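Local coordinates for large ribosomal subunit protein uL10 (Thermotoga maritima, PDB 1ZAV), which probably forms part of the ribosomal stalk, binding large-subunit rRNA and L7/L12 dimers and helping the ribosome interact with GTP-bound translation factors, at residues Thr39-Arg44 / Lys98-Phe103. Residues are numbered along the deposited sequence; the frame is centred on the assembly and turned at random.
Sequences TELRSR and KIIYNF
F103 reaches across from helix 94-106 and lays one face of its ring against L41 of helix 35-49. The touch is a CH-pi contact: L41 CB stands 3.9 Å from the F103 ring centroid and only 6° off the ring normal. The ring gets there because F103 CG is anti to the backbone N, which carries the phenyl straight out to the neighbouring helix. At the ring's edge sits E40, its CG 3.9 Å from F103 CE1, before the chain bends at chi2 and takes the carboxylate away.

The apolar packing continues from L41. Its CD1 lies 4.1 Å from I99 CG2 and also meets F103 CG, while its CD2 faces I100 CG1. Further along, I99 CG2 comes within 3.8 Å of R44 CB, and I99 CD1 lies against the backbone O of R44. The two helices run roughly antiparallel, at 148° with local axes 10.1 Å apart, and pack side by side in the alpha+beta domain, against its antiparallel sheet: F55, on strand 53-58, touches both L41 and I100. F30 and F33 also pack on F103. With alanine at F103, L41 CB is likely to lose the ring face it meets and the R44 guanidinium the ring edge at its own face, opening a gap between the helices.

The polar part belongs to R44. Its guanidinium lies with one face over F103 CD1, 3.8 Å from R44 CZ, and the two planes stand 77° apart, the ring presenting an edge. R44 NH1 donates to the O of a water at 3.0 Å, in the guanidinium plane; that water also lies close to I99 O, though the separation is too short for the bond to be trusted in detail. The same NH1 forms a salt bridge with D106, near the end of helix 94-106.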
loop_
_atom_site.group_PDB
_atom_site.type_symbol
_atom_site.label_atom_id
_atom_site.label_comp_id
_atom_site.label_asym_id
_atom_site.label_seq_id
_atom_site.Cartn_x
_atom_site.Cartn_y
_atom_site.Cartn_z
ATOM N N THR A 39 -19.069 18.599 26.530
ATOM C CA THR A 39 -17.974 18.615 27.497
ATOM C C THR A 39 -17.082 17.382 27.342
ATOM O O THR A 39 -15.858 17.496 27.328
ATOM C CB THR A 39 -18.510 18.707 28.952
ATOM O OG1 THR A 39 -19.179 19.960 29.135
ATOM C CG2 THR A 39 -17.366 18.621 29.955
ATOM N N GLU A 40 -17.694 16.209 27.196
ATOM C CA GLU A 40 -16.927 14.975 27.034
ATOM C C GLU A 40 -16.106 14.945 25.740
ATOM O O GLU A 40 -14.940 14.550 25.746
ATOM C CB GLU A 40 -17.859 13.760 27.089
ATOM C CG GLU A 40 -17.151 12.426 26.883
ATOM C CD GLU A 40 -16.104 12.143 27.949
ATOM O OE1 GLU A 40 -15.160 12.949 28.100
ATOM O OE2 GLU A 40 -16.222 11.108 28.639
ATOM N N LEU A 41 -16.704 15.357 24.627
ATOM C CA LEU A 41 -15.973 15.377 23.364
ATOM C C LEU A 41 -14.791 16.340 23.472
ATOM O O LEU A 41 -13.682 16.027 23.038
ATOM C CB LEU A 41 -16.888 15.804 22.209
ATOM C CG LEU A 41 -16.276 16.028 20.816
ATOM C CD1 LEU A 41 -15.518 14.792 20.303
ATOM C CD2 LEU A 41 -17.402 16.378 19.860
ATOM N N ARG A 42 -15.029 17.513 24.050
ATOM C CA ARG A 42 -13.962 18.499 24.194
ATOM C C ARG A 42 -12.846 17.986 25.083
ATOM O O ARG A 42 -11.678 18.288 24.857
ATOM C CB ARG A 42 -14.513 19.811 24.752
ATOM C CG ARG A 42 -15.226 20.637 23.702
ATOM C CD ARG A 42 -15.845 21.881 24.295
ATOM N NE ARG A 42 -16.409 22.730 23.249
ATOM C CZ ARG A 42 -17.225 23.754 23.471
ATOM N NH1 ARG A 42 -17.587 24.071 24.712
ATOM N NH2 ARG A 42 -17.675 24.468 22.443
ATOM N N SER A 43 -13.214 17.206 26.094
ATOM C CA SER A 43 -12.230 16.642 27.007
ATOM C C SER A 43 -11.378 15.608 26.276
ATOM O O SER A 43 -10.159 15.578 26.441
ATOM C CB SER A 43 -12.931 15.991 28.202
ATOM O OG SER A 43 -13.686 16.953 28.932
ATOM N N ARG A 44 -12.017 14.766 25.463
ATOM C CA ARG A 44 -11.282 13.752 24.710
ATOM C C ARG A 44 -10.324 14.427 23.737
ATOM O O ARG A 44 -9.210 13.951 23.510
ATOM C CB ARG A 44 -12.244 12.829 23.949
ATOM C CG ARG A 44 -13.118 11.931 24.846
ATOM C CD ARG A 44 -13.897 10.893 24.029
ATOM N NE ARG A 44 -14.973 10.255 24.799
ATOM C CZ ARG A 44 -15.777 9.306 24.325
ATOM N NH1 ARG A 44 -15.633 8.867 23.082
ATOM N NH2 ARG A 44 -16.742 8.806 25.086
ATOM N N LYS A 98 -10.494 10.767 14.272
ATOM C CA LYS A 98 -10.757 9.498 14.959
ATOM C C LYS A 98 -11.542 9.711 16.244
ATOM O O LYS A 98 -12.463 8.949 16.561
ATOM C CB LYS A 98 -9.445 8.789 15.300
ATOM C CG LYS A 98 -9.648 7.419 15.954
ATOM C CD LYS A 98 -8.379 6.911 16.623
ATOM C CE LYS A 98 -7.172 6.990 15.695
ATOM N NZ LYS A 98 -7.327 6.154 14.468
ATOM N N ILE A 99 -11.162 10.741 16.997
ATOM C CA ILE A 99 -11.833 11.049 18.249
ATOM C C ILE A 99 -13.319 11.368 18.068
ATOM O O ILE A 99 -14.161 10.843 18.794
ATOM C CB ILE A 99 -11.129 12.238 18.993
ATOM C CG1 ILE A 99 -9.749 11.790 19.486
ATOM C CG2 ILE A 99 -11.974 12.705 20.185
ATOM C CD1 ILE A 99 -8.896 12.904 20.072
ATOM N N ILE A 100 -13.657 12.218 17.103
ATOM C CA ILE A 100 -15.056 12.566 16.929
ATOM C C ILE A 100 -15.831 11.438 16.254
ATOM O O ILE A 100 -17.035 11.287 16.463
ATOM C CB ILE A 100 -15.223 13.877 16.122
ATOM C CG1 ILE A 100 -16.659 14.392 16.268
ATOM C CG2 ILE A 100 -14.876 13.635 14.669
ATOM C CD1 ILE A 100 -16.898 15.746 15.615
ATOM N N TYR A 101 -15.138 10.646 15.448
ATOM C CA TYR A 101 -15.772 9.513 14.774
ATOM C C TYR A 101 -16.210 8.500 15.845
ATOM O O TYR A 101 -17.353 8.046 15.859
ATOM C CB TYR A 101 -14.784 8.837 13.817
ATOM C CG TYR A 101 -15.365 7.657 13.059
ATOM C CD1 TYR A 101 -16.204 7.853 11.961
ATOM C CD2 TYR A 101 -15.082 6.344 13.447
ATOM C CE1 TYR A 101 -16.747 6.766 11.262
ATOM C CE2 TYR A 101 -15.621 5.252 12.760
ATOM C CZ TYR A 101 -16.451 5.472 11.669
ATOM O OH TYR A 101 -16.982 4.399 10.985
ATOM N N ASN A 102 -15.298 8.167 16.751
ATOM C CA ASN A 102 -15.597 7.214 17.820
ATOM C C ASN A 102 -16.555 7.779 18.870
ATOM O O ASN A 102 -17.200 7.025 19.602
ATOM C CB ASN A 102 -14.294 6.752 18.482
ATOM C CG ASN A 102 -13.448 5.878 17.564
ATOM O OD1 ASN A 102 -12.234 5.764 17.740
ATOM N ND2 ASN A 102 -14.093 5.251 16.580
ATOM N N PHE A 103 -16.655 9.106 18.952
ATOM C CA PHE A 103 -17.556 9.722 19.915
ATOM C C PHE A 103 -18.986 9.544 19.422
ATOM O O PHE A 103 -19.873 9.156 20.191
ATOM C CB PHE A 103 -17.252 11.218 20.075
ATOM C CG PHE A 103 -18.148 11.916 21.062
ATOM C CD1 PHE A 103 -17.907 11.823 22.429
ATOM C CD2 PHE A 103 -19.235 12.661 20.624
ATOM C CE1 PHE A 103 -18.739 12.457 23.344
ATOM C CE2 PHE A 103 -20.076 13.297 21.524
ATOM C CZ PHE A 103 -19.827 13.199 22.892
HETATM O O HOH W 1 -13.773 9.330 20.713
#